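Local structure of geranyltranstransferase (IspA) (Helicobacter pylori, 3LLW) at residues Asn13-Phe18 / Arg52-Leu57; Ser20-His25 / Ile79-Glu84; Ala58-Leu63 / Leu201-Ile206; Gln73-Lys78 / Ser136-Glu141; Tyr130-Leu135 / Glu147-Leu152. The protein is probably a prenyltransferase of the farnesyl/geranylgeranyl diphosphate synthase family, joining isoprenoid units with the help of magnesium. One frame throughout, in Å; residues are numbered along the deposited sequence.

Four contacts of this all-alpha prenyltransferase fold join helices or helix ends; interaction 4 ties a helix to the turn after helix 117-137. Helix 73-94 is shared by interactions 2 and 4; its far end carries Asp-94, which with Asp-100 binds magnesium, although this chain holds no metal. Interactions 1 and 2 have centres 9 Å apart and share helix 6-23; Pro-53 CD lies 3.3 Å from Glu-84 OE1. Interactions 1 and 3 share helix 51-63, whose Arg-52 binds a sulfate. Interactions 2 and 5 meet through His-25 NE2 and Tyr-130 OH, 2.8 Å apart in a probable hydrogen bond. Interactions 4 and 5, centres 11 Å apart, share helix 117-137 and both reach the second subunit.

Interaction 1: residues Asn13-Phe18 / Arg52-Leu57; sequences NECERF and RPKLFL. With SO4 (sulfate ion), chain F.
Phe-18 of helix 6-23 packs on Leu-57 of helix 51-63 through CB and on Pro-53 through its ring, and its atoms can be followed outward in order. CB meets CD1 of Leu-57 at 3.9 Å. With CG anti to the backbone N (chi1 163°), the ring is carried on toward Pro-53: CD2 is 4.1 Å from Pro-53 CB, CE2 comes to 3.6 Å from that same CB, and CZ, at the tip, is 3.8 Å from it. The phenyl approaches the proline at a slant, neither face-on nor edge-on, so this is hydrophobic packing and not a stack. One turn earlier, Cys-15 SG touches Lys-54 CG at 3.8 Å, near the closest backbone approach, where the CA atoms of Cys-15 and Lys-54 are 6.3 Å apart. Glu-14, buried beside this contact, directs OE1 to Gln-73 and Tyr-69, which both hydrogen-bond to it, while OE2 forms a salt bridge with Arg-17 NH1 whose hydrogen bond is weak.

Arg-52 takes no part in the packing; its NH2 donates to O2 of a sulfate at 2.8 Å and 158°, with the anion at the edge of the guanidinium. The helix segments run largely antiparallel, at 135°, their axes 10.2 Å apart at closest. This is helix-on-helix packing of the all-alpha prenyltransferase fold; the sulfate, probably from the crystallisation liquor, is consistent with an anion-binding pocket such as relatives use for a substrate diphosphate.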
# COMPACT_ATOMS: atom_id res chain seq x y z
N ASN A 13 -12.13 0.04 28.02
CA ASN A 13 -12.31 1.47 27.88
C ASN A 13 -11.44 2.04 26.75
O ASN A 13 -11.87 2.96 26.05
CB ASN A 13 -12.02 2.15 29.22
CG ASN A 13 -12.29 3.62 29.20
OD1 ASN A 13 -11.43 4.42 29.61
ND2 ASN A 13 -13.46 4.02 28.70
N GLU A 14 -10.24 1.48 26.56
CA GLU A 14 -9.39 1.86 25.42
C GLU A 14 -9.99 1.48 24.07
O GLU A 14 -9.82 2.21 23.09
CB GLU A 14 -7.98 1.29 25.57
CG GLU A 14 -7.17 2.01 26.64
CD GLU A 14 -7.22 3.53 26.50
OE1 GLU A 14 -6.92 4.04 25.39
OE2 GLU A 14 -7.55 4.22 27.50
N CYS A 15 -10.71 0.37 24.02
CA CYS A 15 -11.45 -0.04 22.83
C CYS A 15 -12.55 0.94 22.47
O CYS A 15 -12.79 1.19 21.29
CB CYS A 15 -12.01 -1.45 23.01
SG CYS A 15 -10.71 -2.69 23.13
N GLU A 16 -13.22 1.49 23.48
CA GLU A 16 -14.27 2.50 23.28
C GLU A 16 -13.65 3.82 22.86
O GLU A 16 -14.21 4.53 22.03
CB GLU A 16 -15.11 2.69 24.55
CG GLU A 16 -15.94 1.47 24.94
CD GLU A 16 -16.91 1.04 23.83
OE1 GLU A 16 -17.84 1.81 23.51
OE2 GLU A 16 -16.73 -0.08 23.30
N ARG A 17 -12.48 4.13 23.43
CA ARG A 17 -11.75 5.33 23.09
C ARG A 17 -11.08 5.24 21.71
O ARG A 17 -10.88 6.26 21.05
CB ARG A 17 -10.68 5.63 24.15
CG ARG A 17 -11.20 6.24 25.44
CD ARG A 17 -10.05 6.36 26.44
NE ARG A 17 -10.41 7.14 27.62
CZ ARG A 17 -9.58 7.51 28.59
NH1 ARG A 17 -8.28 7.18 28.54
NH2 ARG A 17 -10.04 8.21 29.61
N PHE A 18 -10.72 4.02 21.28
CA PHE A 18 -10.21 3.87 19.93
C PHE A 18 -11.33 4.15 18.93
O PHE A 18 -11.10 4.79 17.90
CB PHE A 18 -9.61 2.49 19.64
CG PHE A 18 -9.46 2.20 18.16
CD1 PHE A 18 -8.43 2.80 17.43
CD2 PHE A 18 -10.38 1.39 17.49
CE1 PHE A 18 -8.30 2.57 16.07
CE2 PHE A 18 -10.28 1.16 16.11
CZ PHE A 18 -9.23 1.74 15.40
N ARG A 52 -9.86 -6.60 14.64
CA ARG A 52 -8.41 -6.52 14.50
C ARG A 52 -7.75 -5.45 15.38
O ARG A 52 -6.77 -5.77 16.05
CB ARG A 52 -7.98 -6.43 13.03
CG ARG A 52 -8.21 -7.71 12.28
CD ARG A 52 -8.86 -7.42 10.94
NE ARG A 52 -9.32 -8.66 10.33
CZ ARG A 52 -10.58 -9.07 10.32
NH1 ARG A 52 -10.88 -10.22 9.75
NH2 ARG A 52 -11.55 -8.33 10.87
N PRO A 53 -8.25 -4.18 15.37
CA PRO A 53 -7.71 -3.26 16.36
C PRO A 53 -7.89 -3.71 17.82
O PRO A 53 -6.98 -3.51 18.63
CB PRO A 53 -8.48 -1.97 16.10
CG PRO A 53 -8.93 -2.06 14.70
CD PRO A 53 -9.22 -3.50 14.49
N LYS A 54 -9.02 -4.33 18.14
CA LYS A 54 -9.19 -4.91 19.48
C LYS A 54 -8.14 -5.96 19.83
O LYS A 54 -7.66 -6.00 20.96
CB LYS A 54 -10.59 -5.48 19.68
CG LYS A 54 -11.64 -4.41 19.90
CD LYS A 54 -13.04 -4.98 19.78
CE LYS A 54 -14.06 -3.84 19.80
NZ LYS A 54 -15.44 -4.32 19.96
N LEU A 55 -7.76 -6.79 18.86
CA LEU A 55 -6.69 -7.78 19.08
C LEU A 55 -5.35 -7.10 19.32
O LEU A 55 -4.59 -7.52 20.18
CB LEU A 55 -6.55 -8.71 17.87
CG LEU A 55 -7.61 -9.78 17.64
CD1 LEU A 55 -7.54 -10.21 16.18
CD2 LEU A 55 -7.37 -10.94 18.58
N PHE A 56 -5.08 -6.05 18.53
CA PHE A 56 -3.88 -5.23 18.66
C PHE A 56 -3.79 -4.63 20.05
O PHE A 56 -2.75 -4.74 20.74
CB PHE A 56 -3.88 -4.11 17.60
CG PHE A 56 -2.78 -3.09 17.78
CD1 PHE A 56 -3.08 -1.80 18.20
CD2 PHE A 56 -1.44 -3.43 17.57
CE1 PHE A 56 -2.06 -0.85 18.38
CE2 PHE A 56 -0.42 -2.49 17.75
CZ PHE A 56 -0.73 -1.21 18.18
N LEU A 57 -4.89 -4.01 20.45
CA LEU A 57 -4.98 -3.35 21.75
C LEU A 57 -5.01 -4.32 22.94
O LEU A 57 -4.54 -3.98 24.01
CB LEU A 57 -6.17 -2.40 21.80
CG LEU A 57 -6.06 -1.15 20.94
CD1 LEU A 57 -7.43 -0.47 20.81
CD2 LEU A 57 -5.03 -0.20 21.55
S SO4 F . -15.08 -7.41 11.47
O1 SO4 F . -15.60 -6.57 10.37
O2 SO4 F . -14.36 -8.56 10.93
O3 SO4 F . -14.19 -6.64 12.35
O4 SO4 F . -16.21 -7.91 12.24

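Interaction 2: residues Ser20-His25 / Ile79-Glu84; sequences SFLKNH and IALSIE
Leu-22 and Leu-81 mark the closest backbone approach, their CA atoms 7.1 Å apart. The segment 20-25 is the last part of helix 6-23 and leaves helical geometry at Asn-24, whereas 79-84 is helical throughout and lies within helix 73-94. Beyond the helix end His-25 still reaches Leu-81, as do Phe-21 and Leu-22, so three residues converge on a single side chain.

The two methyls of Leu-81 divide the work. CD2 sits over the centre of the His-25 imidazole, 3.7 Å from the ring centroid and 11° off the normal, a CH-pi contact on one face; the same methyl touches Phe-21 CE2 at 3.7 Å. CD1 instead packs against Leu-22 CD1 at 3.9 Å. A chi1 of -172° extends the Leu-81 side chain directly away from its own amide nitrogen and sets the fork of methyls among these partners. Leu-22 CD1 also reaches Glu-84 CG at 4.1 Å, the two side chains meeting at about a right angle.

Polar ends turn elsewhere: His-25 NE2 pairs with Tyr-130 OH, and Glu-84 OE2 forms a salt bridge with Arg-50. The bonds hold the polar ends of two side chains whose carbons take part in the contact. Around it, Phe-41 of helix 36-45 and Leu-134 of helix 117-137 each touch both His-25 and Leu-81, while Glu-84 meets Pro-53 of helix 51-63.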
# COMPACT_ATOMS: atom_id res chain seq x y z
N SER A 20 -13.82 6.11 19.14
CA SER A 20 -14.13 7.53 19.05
C SER A 20 -13.10 8.25 18.18
O SER A 20 -13.46 9.07 17.34
CB SER A 20 -14.20 8.14 20.44
OG SER A 20 -14.93 9.35 20.41
N PHE A 21 -11.83 7.92 18.39
CA PHE A 21 -10.71 8.39 17.57
C PHE A 21 -10.93 8.14 16.06
O PHE A 21 -10.66 9.01 15.24
CB PHE A 21 -9.43 7.70 18.06
CG PHE A 21 -8.21 7.97 17.22
CD1 PHE A 21 -7.33 9.00 17.56
CD2 PHE A 21 -7.88 7.14 16.14
CE1 PHE A 21 -6.17 9.23 16.81
CE2 PHE A 21 -6.73 7.37 15.38
CZ PHE A 21 -5.87 8.41 15.72
N LEU A 22 -11.47 7.00 15.73
CA LEU A 22 -11.70 6.65 14.37
C LEU A 22 -12.84 7.47 13.78
O LEU A 22 -12.80 7.90 12.67
CB LEU A 22 -11.95 5.16 14.29
CG LEU A 22 -12.41 4.51 13.01
CD1 LEU A 22 -12.19 3.05 13.05
CD2 LEU A 22 -13.82 4.81 12.70
N LYS A 23 -13.86 7.69 14.58
CA LYS A 23 -15.00 8.57 14.26
C LYS A 23 -14.55 10.02 13.99
O LYS A 23 -15.04 10.66 13.08
CB LYS A 23 -16.03 8.52 15.40
CG LYS A 23 -17.33 9.29 15.17
CD LYS A 23 -17.99 9.71 16.48
CE LYS A 23 -19.01 8.68 17.00
NZ LYS A 23 -18.38 7.49 17.64
N ASN A 24 -13.59 10.51 14.78
CA ASN A 24 -13.11 11.88 14.67
C ASN A 24 -11.89 12.05 13.79
O ASN A 24 -11.30 13.14 13.73
CB ASN A 24 -12.79 12.45 16.06
CG ASN A 24 -14.04 12.72 16.87
OD1 ASN A 24 -15.04 13.23 16.35
ND2 ASN A 24 -13.98 12.38 18.15
N HIS A 25 -11.49 10.98 13.11
CA HIS A 25 -10.37 11.03 12.19
C HIS A 25 -10.84 11.66 10.89
O HIS A 25 -11.72 11.12 10.22
CB HIS A 25 -9.78 9.63 11.95
CG HIS A 25 -8.44 9.67 11.29
ND1 HIS A 25 -7.28 9.95 11.98
CD2 HIS A 25 -8.08 9.49 10.00
CE1 HIS A 25 -6.26 9.93 11.15
NE2 HIS A 25 -6.72 9.65 9.94
N ILE A 79 -1.69 3.33 14.66
CA ILE A 79 -1.33 1.96 14.31
C ILE A 79 -2.52 1.01 14.22
O ILE A 79 -2.66 0.25 13.25
CB ILE A 79 -0.32 1.39 15.30
CG1 ILE A 79 0.96 2.25 15.27
CG2 ILE A 79 -0.07 -0.08 14.99
CD1 ILE A 79 1.94 1.99 16.40
N ALA A 80 -3.39 1.05 15.22
CA ALA A 80 -4.61 0.26 15.23
C ALA A 80 -5.50 0.62 14.03
O ALA A 80 -6.10 -0.26 13.41
CB ALA A 80 -5.37 0.48 16.54
N LEU A 81 -5.55 1.91 13.71
CA LEU A 81 -6.32 2.45 12.58
C LEU A 81 -5.73 2.00 11.24
O LEU A 81 -6.47 1.77 10.27
CB LEU A 81 -6.42 3.98 12.65
CG LEU A 81 -7.35 4.69 11.65
CD1 LEU A 81 -8.70 4.03 11.58
CD2 LEU A 81 -7.48 6.17 11.94
N SER A 82 -4.41 1.82 11.18
CA SER A 82 -3.78 1.37 9.93
C SER A 82 -4.21 -0.05 9.59
O SER A 82 -4.43 -0.36 8.42
CB SER A 82 -2.27 1.42 10.02
OG SER A 82 -1.80 0.35 10.79
N ILE A 83 -4.35 -0.89 10.61
CA ILE A 83 -4.86 -2.25 10.44
C ILE A 83 -6.32 -2.23 9.97
O ILE A 83 -6.71 -3.01 9.10
CB ILE A 83 -4.75 -3.05 11.75
CG1 ILE A 83 -3.31 -3.01 12.30
CG2 ILE A 83 -5.15 -4.50 11.50
CD1 ILE A 83 -3.14 -3.64 13.68
N GLU A 84 -7.12 -1.32 10.54
CA GLU A 84 -8.53 -1.25 10.20
C GLU A 84 -8.70 -0.78 8.75
O GLU A 84 -9.50 -1.35 8.02
CB GLU A 84 -9.29 -0.39 11.23
CG GLU A 84 -10.84 -0.37 11.13
CD GLU A 84 -11.54 -1.73 11.31
OE1 GLU A 84 -10.94 -2.69 11.85
OE2 GLU A 84 -12.72 -1.82 10.89

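Interaction 3: residues Ala58-Leu63 / Leu201-Ile206; sequences AVLCAL and LVASGI
The OG hydroxyl of Ser-204, a residue packed against Leu-60 and Leu-63, donates a hydrogen bond to Leu-201 O at 2.6 Å, in the carbonyl plane and on a lone pair. A weak bond from Ser-204 N reaches the same oxygen, so one carbonyl receives both groups in the last turn of helix 178-204. The contact is helix-end packing in the all-alpha prenyltransferase fold, joining the C-terminal turns of helices 51-63 and 178-204. The chi1 of 75°, with OG between the backbone N and carbonyl carbon, folds the hydroxyl back onto its own helix and leaves CB to meet Leu-60 CD1 at 3.8 Å. That leucine methyl also lies 3.6 Å from Ser-204 N, so it packs on backbone as well as on side chain. Gly-205 then leaves the helix with a positive phi (89°), where a CB would jam against the preceding carbonyl O. Val-59 CG1 approaches Leu-201 N at 3.8 Å, and Leu-63 CD1 meets Leu-201 CD1, methyl to methyl, at 3.8 Å.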
# COMPACT_ATOMS: atom_id res chain seq x y z
N ALA A 58 -5.52 -5.53 22.73
CA ALA A 58 -5.49 -6.57 23.77
C ALA A 58 -4.07 -6.89 24.20
O ALA A 58 -3.82 -6.99 25.38
CB ALA A 58 -6.18 -7.82 23.29
N VAL A 59 -3.16 -7.02 23.24
CA VAL A 59 -1.76 -7.36 23.49
C VAL A 59 -1.03 -6.17 24.10
O VAL A 59 -0.29 -6.30 25.06
CB VAL A 59 -1.04 -7.80 22.19
CG1 VAL A 59 0.35 -8.35 22.48
CG2 VAL A 59 -1.84 -8.86 21.48
N LEU A 60 -1.28 -5.00 23.54
CA LEU A 60 -0.59 -3.79 23.91
C LEU A 60 -0.95 -3.24 25.30
O LEU A 60 -0.04 -2.98 26.11
CB LEU A 60 -0.83 -2.76 22.83
CG LEU A 60 -0.20 -1.39 22.99
CD1 LEU A 60 1.30 -1.44 22.69
CD2 LEU A 60 -0.91 -0.55 22.00
N CYS A 61 -2.24 -3.10 25.59
CA CYS A 61 -2.73 -2.66 26.91
C CYS A 61 -2.26 -3.56 28.04
O CYS A 61 -2.01 -3.09 29.15
CB CYS A 61 -4.25 -2.61 26.95
SG CYS A 61 -4.99 -1.36 25.92
N ALA A 62 -2.18 -4.86 27.76
CA ALA A 62 -1.67 -5.83 28.70
C ALA A 62 -0.18 -5.68 28.98
O ALA A 62 0.27 -5.88 30.12
CB ALA A 62 -1.94 -7.21 28.19
N LEU A 63 0.60 -5.32 27.97
CA LEU A 63 2.06 -5.39 28.06
C LEU A 63 2.75 -4.08 28.43
O LEU A 63 3.87 -4.09 28.96
CB LEU A 63 2.67 -5.98 26.78
CG LEU A 63 2.45 -7.47 26.49
CD1 LEU A 63 2.93 -7.78 25.07
CD2 LEU A 63 3.13 -8.40 27.50
N LEU A 201 2.77 -6.77 20.08
CA LEU A 201 4.04 -7.02 20.82
C LEU A 201 5.13 -6.03 20.40
O LEU A 201 5.70 -5.34 21.24
CB LEU A 201 4.53 -8.47 20.63
CG LEU A 201 5.88 -8.85 21.30
CD1 LEU A 201 5.87 -8.60 22.81
CD2 LEU A 201 6.23 -10.30 21.05
N VAL A 202 5.39 -5.97 19.10
CA VAL A 202 6.32 -5.02 18.49
C VAL A 202 6.10 -3.58 18.96
O VAL A 202 7.04 -2.94 19.46
CB VAL A 202 6.28 -5.15 16.94
CG1 VAL A 202 6.96 -3.98 16.25
CG2 VAL A 202 6.93 -6.45 16.51
N ALA A 203 4.86 -3.09 18.85
CA ALA A 203 4.50 -1.73 19.29
C ALA A 203 4.71 -1.46 20.79
O ALA A 203 4.97 -0.32 21.17
CB ALA A 203 3.07 -1.38 18.89
N SER A 204 4.60 -2.49 21.63
CA SER A 204 4.82 -2.33 23.07
C SER A 204 6.29 -2.09 23.45
O SER A 204 6.57 -1.59 24.54
CB SER A 204 4.28 -3.53 23.85
OG SER A 204 5.13 -4.66 23.71
N GLY A 205 7.20 -2.43 22.55
CA GLY A 205 8.63 -2.21 22.78
C GLY A 205 9.38 -3.32 23.49
O GLY A 205 10.61 -3.33 23.48
N ILE A 206 8.66 -4.26 24.10
CA ILE A 206 9.32 -5.36 24.81
C ILE A 206 9.84 -6.39 23.80
O ILE A 206 9.24 -6.60 22.74
CB ILE A 206 8.43 -6.01 25.96
CG1 ILE A 206 7.97 -7.43 25.63
CG2 ILE A 206 7.26 -5.09 26.35
CD1 ILE A 206 7.62 -8.27 26.84

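Interaction 4: residues Gln73-Lys78 / Ser136-Glu141; sequences QTEYFK and SNALLE
Glu-75 and the backbone of Leu-139 make the tight part of this contact. The N of Leu-139 donates to Glu-75 OE2 at 2.6 Å and 165°, arriving on the anti side and 34° out of the carboxylate plane. Lys-78 NZ takes the syn side of that oxygen at 3.1 Å in a salt bridge, so two donors grip OE2 and limit rotation of the carboxylate; the lysine charge would be expected to favour the ionised form of Glu-75. A bend at chi2 (-47°) swings the carboxylate back to Leu-139 N, and OE2 comes within 3.3 Å of Ala-138 CA. The CA atoms of Glu-75 and Ala-138 are only 5.0 Å apart. Toward the interior, Leu-140 CD2 lies 3.8 Å from Glu-75 CB, and Leu-140 CD1 meets CE1 of the buried Tyr-76 at 4.0 Å, with the side chains nearly perpendicular.

The solvent side is looser. The side chain of Leu-139, centre of an inverse gamma turn, is exposed, and Lys-78 and Asn-137 are partly so; Lys-78 NZ stands 3.6 Å from Asn-137 O. The turn thus ties the link between helices 117-137 and 142-156 to the first turns of helix 73-94. Ile-79 of that helix backs Ala-138 and Leu-140, while Asn-137 packs on Lys-150 of the second subunit.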
# COMPACT_ATOMS: atom_id res chain seq x y z
N GLN A 73 -0.81 7.06 23.52
CA GLN A 73 -2.14 6.53 23.19
C GLN A 73 -2.58 6.84 21.76
O GLN A 73 -3.07 5.95 21.06
CB GLN A 73 -3.18 7.07 24.16
CG GLN A 73 -4.52 6.39 24.04
CD GLN A 73 -5.68 7.26 24.46
OE1 GLN A 73 -5.81 8.41 24.02
NE2 GLN A 73 -6.54 6.72 25.31
N THR A 74 -2.41 8.08 21.32
CA THR A 74 -2.89 8.46 19.99
C THR A 74 -2.05 7.83 18.89
O THR A 74 -2.55 7.54 17.80
CB THR A 74 -2.98 9.99 19.81
OG1 THR A 74 -1.70 10.58 20.06
CG2 THR A 74 -4.01 10.59 20.76
N GLU A 75 -0.77 7.59 19.19
CA GLU A 75 0.12 6.89 18.30
C GLU A 75 -0.27 5.42 18.15
O GLU A 75 -0.20 4.88 17.04
CB GLU A 75 1.57 7.00 18.80
CG GLU A 75 2.03 8.43 19.08
CD GLU A 75 1.67 9.40 17.95
OE1 GLU A 75 1.03 10.43 18.24
OE2 GLU A 75 2.02 9.12 16.78
N TYR A 76 -0.67 4.78 19.25
CA TYR A 76 -1.17 3.41 19.25
C TYR A 76 -2.49 3.30 18.47
O TYR A 76 -2.76 2.30 17.79
CB TYR A 76 -1.34 2.91 20.68
CG TYR A 76 -0.05 2.81 21.48
CD1 TYR A 76 1.11 2.31 20.91
CD2 TYR A 76 -0.01 3.19 22.83
CE1 TYR A 76 2.29 2.20 21.64
CE2 TYR A 76 1.16 3.09 23.57
CZ TYR A 76 2.31 2.59 22.97
OH TYR A 76 3.48 2.48 23.68
N PHE A 77 -3.32 4.33 18.57
CA PHE A 77 -4.58 4.37 17.86
C PHE A 77 -4.33 4.49 16.35
O PHE A 77 -4.98 3.82 15.58
CB PHE A 77 -5.45 5.51 18.38
CG PHE A 77 -6.13 5.23 19.69
CD1 PHE A 77 -6.07 3.98 20.29
CD2 PHE A 77 -6.89 6.23 20.31
CE1 PHE A 77 -6.71 3.72 21.50
CE2 PHE A 77 -7.55 5.98 21.51
CZ PHE A 77 -7.46 4.73 22.11
N LYS A 78 -3.36 5.32 15.95
CA LYS A 78 -2.93 5.43 14.56
C LYS A 78 -2.57 4.06 13.97
O LYS A 78 -3.10 3.68 12.92
CB LYS A 78 -1.72 6.36 14.45
CG LYS A 78 -2.06 7.83 14.42
CD LYS A 78 -0.78 8.62 14.52
CE LYS A 78 -1.02 10.11 14.71
NZ LYS A 78 0.28 10.83 14.94
N SER A 136 3.69 5.00 9.30
CA SER A 136 4.93 5.77 9.19
C SER A 136 4.90 7.14 9.88
O SER A 136 5.94 7.67 10.27
CB SER A 136 5.37 5.90 7.72
OG SER A 136 4.41 6.62 6.96
N ASN A 137 3.70 7.69 10.05
CA ASN A 137 3.54 8.94 10.81
C ASN A 137 3.25 8.80 12.32
O ASN A 137 3.17 9.80 13.04
CB ASN A 137 2.50 9.83 10.13
CG ASN A 137 3.06 10.53 8.90
OD1 ASN A 137 3.75 11.54 9.01
ND2 ASN A 137 2.80 9.97 7.72
N ALA A 138 3.10 7.56 12.80
CA ALA A 138 2.99 7.29 14.23
C ALA A 138 4.33 7.53 14.93
O ALA A 138 5.36 7.07 14.46
CB ALA A 138 2.50 5.86 14.48
N LEU A 139 4.30 8.24 16.05
CA LEU A 139 5.52 8.70 16.72
C LEU A 139 6.08 7.72 17.75
O LEU A 139 6.03 7.98 18.96
CB LEU A 139 5.28 10.06 17.40
CG LEU A 139 4.75 11.25 16.60
CD1 LEU A 139 4.60 12.44 17.53
CD2 LEU A 139 5.64 11.59 15.40
N LEU A 140 6.59 6.59 17.27
CA LEU A 140 7.35 5.68 18.12
C LEU A 140 8.77 5.62 17.56
O LEU A 140 9.07 6.31 16.59
CB LEU A 140 6.72 4.28 18.18
CG LEU A 140 5.20 4.08 18.39
CD1 LEU A 140 4.88 2.60 18.57
CD2 LEU A 140 4.64 4.89 19.57
N GLU A 141 9.63 4.80 18.16
CA GLU A 141 11.03 4.69 17.73
C GLU A 141 11.08 4.15 16.33
O GLU A 141 10.30 3.26 15.98
CB GLU A 141 11.82 3.78 18.66
CG GLU A 141 12.23 4.43 19.97
CD GLU A 141 12.72 3.42 21.00
OE1 GLU A 141 11.87 2.73 21.62
OE2 GLU A 141 13.95 3.32 21.19

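Interaction 5: residues Tyr130-Leu135 / Glu147-Leu152; sequences YSFELL and ELIKIL
Phe-132, the flat group of this contact, touches Ile-149 and Leu-152 obliquely. Its CD1 is 4.2 Å from Ile-149 CG2 and its CE1 4.0 Å from Leu-152 CD2. Ser-131 CB lies off-centre over one face, 4.2 Å above the plane, and the ring stacks with Phe-132 of the second subunit. The motif is an antiparallel helical hairpin, helices 117-137 and 142-156, whose segments run at 161° with axes 10.4 Å apart at closest. Ile-149 and Lys-150 also pack on Ser-136 of the second subunit, so the hairpin serves both the fold and the dimer interface.

Leu-135 meets Leu-148, Ile-149 and Leu-152. Leu-135 and Ile-149 lie side by side, pointing oppositely, Leu-135 CD2 3.8 Å from Ile-149 CG1. In Leu-152, chi1 (-169°) sends the branch point out opposite the amide nitrogen and chi2 (73°) then turns CD2 to both Phe-132 and Leu-135; there Leu-152 CD2 and Leu-135 CD2 meet at 3.7 Å.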
# COMPACT_ATOMS: atom_id res chain seq x y z
N TYR A 130 -2.85 4.35 2.41
CA TYR A 130 -3.07 5.12 3.68
C TYR A 130 -2.64 4.43 4.97
O TYR A 130 -2.20 5.10 5.89
CB TYR A 130 -4.51 5.62 3.81
CG TYR A 130 -4.68 6.73 4.82
CD1 TYR A 130 -5.54 6.57 5.90
CD2 TYR A 130 -3.98 7.92 4.71
CE1 TYR A 130 -5.71 7.59 6.83
CE2 TYR A 130 -4.13 8.94 5.64
CZ TYR A 130 -4.99 8.77 6.70
OH TYR A 130 -5.15 9.77 7.63
N SER A 131 -2.80 3.10 5.04
CA SER A 131 -2.36 2.28 6.17
C SER A 131 -0.88 2.44 6.46
O SER A 131 -0.44 2.40 7.59
CB SER A 131 -2.60 0.80 5.87
OG SER A 131 -3.90 0.59 5.38
N PHE A 132 -0.11 2.63 5.39
CA PHE A 132 1.32 2.78 5.50
C PHE A 132 1.72 4.20 5.84
O PHE A 132 2.71 4.42 6.57
CB PHE A 132 2.00 2.17 4.27
CG PHE A 132 1.63 0.71 4.07
CD1 PHE A 132 2.20 -0.27 4.87
CD2 PHE A 132 0.63 0.33 3.15
CE1 PHE A 132 1.84 -1.62 4.73
CE2 PHE A 132 0.26 -1.03 3.00
CZ PHE A 132 0.88 -2.00 3.79
N GLU A 133 0.92 5.17 5.39
CA GLU A 133 1.09 6.57 5.78
C GLU A 133 0.78 6.76 7.25
O GLU A 133 1.56 7.41 7.95
CB GLU A 133 0.23 7.51 4.93
CG GLU A 133 0.57 9.01 5.15
CD GLU A 133 -0.17 9.96 4.21
OE1 GLU A 133 -1.19 9.56 3.59
OE2 GLU A 133 0.27 11.13 4.11
N LEU A 134 -0.32 6.17 7.72
CA LEU A 134 -0.68 6.22 9.14
C LEU A 134 0.43 5.63 10.01
O LEU A 134 0.86 6.25 10.98
CB LEU A 134 -1.99 5.47 9.42
CG LEU A 134 -3.33 6.14 9.11
CD1 LEU A 134 -4.44 5.12 9.23
CD2 LEU A 134 -3.62 7.37 10.02
N LEU A 135 0.90 4.45 9.62
CA LEU A 135 1.93 3.72 10.38
C LEU A 135 3.24 4.51 10.45
O LEU A 135 3.78 4.70 11.52
CB LEU A 135 2.15 2.36 9.73
CG LEU A 135 2.18 1.07 10.53
CD1 LEU A 135 1.16 1.11 11.62
CD2 LEU A 135 1.89 -0.10 9.60
N GLU A 147 9.66 -2.28 11.67
CA GLU A 147 9.11 -3.62 11.95
C GLU A 147 7.59 -3.76 11.76
O GLU A 147 7.14 -4.77 11.24
CB GLU A 147 9.50 -4.08 13.35
CG GLU A 147 10.77 -4.90 13.36
CD GLU A 147 11.85 -4.29 14.23
OE1 GLU A 147 11.65 -4.19 15.46
OE2 GLU A 147 12.90 -3.90 13.67
N LEU A 148 6.82 -2.76 12.16
CA LEU A 148 5.36 -2.82 12.07
C LEU A 148 4.94 -2.84 10.62
O LEU A 148 4.09 -3.63 10.22
CB LEU A 148 4.72 -1.63 12.79
CG LEU A 148 4.81 -1.60 14.32
CD1 LEU A 148 4.48 -0.24 14.87
CD2 LEU A 148 3.98 -2.66 14.97
N ILE A 149 5.60 -1.99 9.83
CA ILE A 149 5.42 -1.93 8.39
C ILE A 149 5.82 -3.22 7.68
O ILE A 149 5.04 -3.71 6.83
CB ILE A 149 6.10 -0.67 7.79
CG1 ILE A 149 5.34 0.58 8.26
CG2 ILE A 149 6.11 -0.72 6.27
CD1 ILE A 149 5.97 1.90 7.83
N LYS A 150 6.99 -3.80 8.04
CA LYS A 150 7.41 -5.13 7.56
C LYS A 150 6.33 -6.18 7.81
O LYS A 150 6.05 -7.01 6.93
CB LYS A 150 8.66 -5.65 8.31
CG LYS A 150 9.97 -4.94 8.08
CD LYS A 150 11.11 -5.82 8.63
CE LYS A 150 12.42 -5.07 8.75
NZ LYS A 150 13.52 -6.02 9.05
N ILE A 151 5.76 -6.17 9.01
CA ILE A 151 4.72 -7.13 9.39
C ILE A 151 3.42 -6.93 8.58
O ILE A 151 2.94 -7.87 7.95
CB ILE A 151 4.42 -7.09 10.90
CG1 ILE A 151 5.64 -7.62 11.68
CG2 ILE A 151 3.19 -7.95 11.25
CD1 ILE A 151 5.54 -7.38 13.15
N LEU A 152 2.89 -5.71 8.57
CA LEU A 152 1.60 -5.43 7.90
C LEU A 152 1.65 -5.65 6.38
O LEU A 152 0.76 -6.27 5.80
CB LEU A 152 1.11 -4.03 8.25
CG LEU A 152 -0.35 -3.74 7.83
CD1 LEU A 152 -1.37 -4.48 8.72
CD2 LEU A 152 -0.62 -2.25 7.83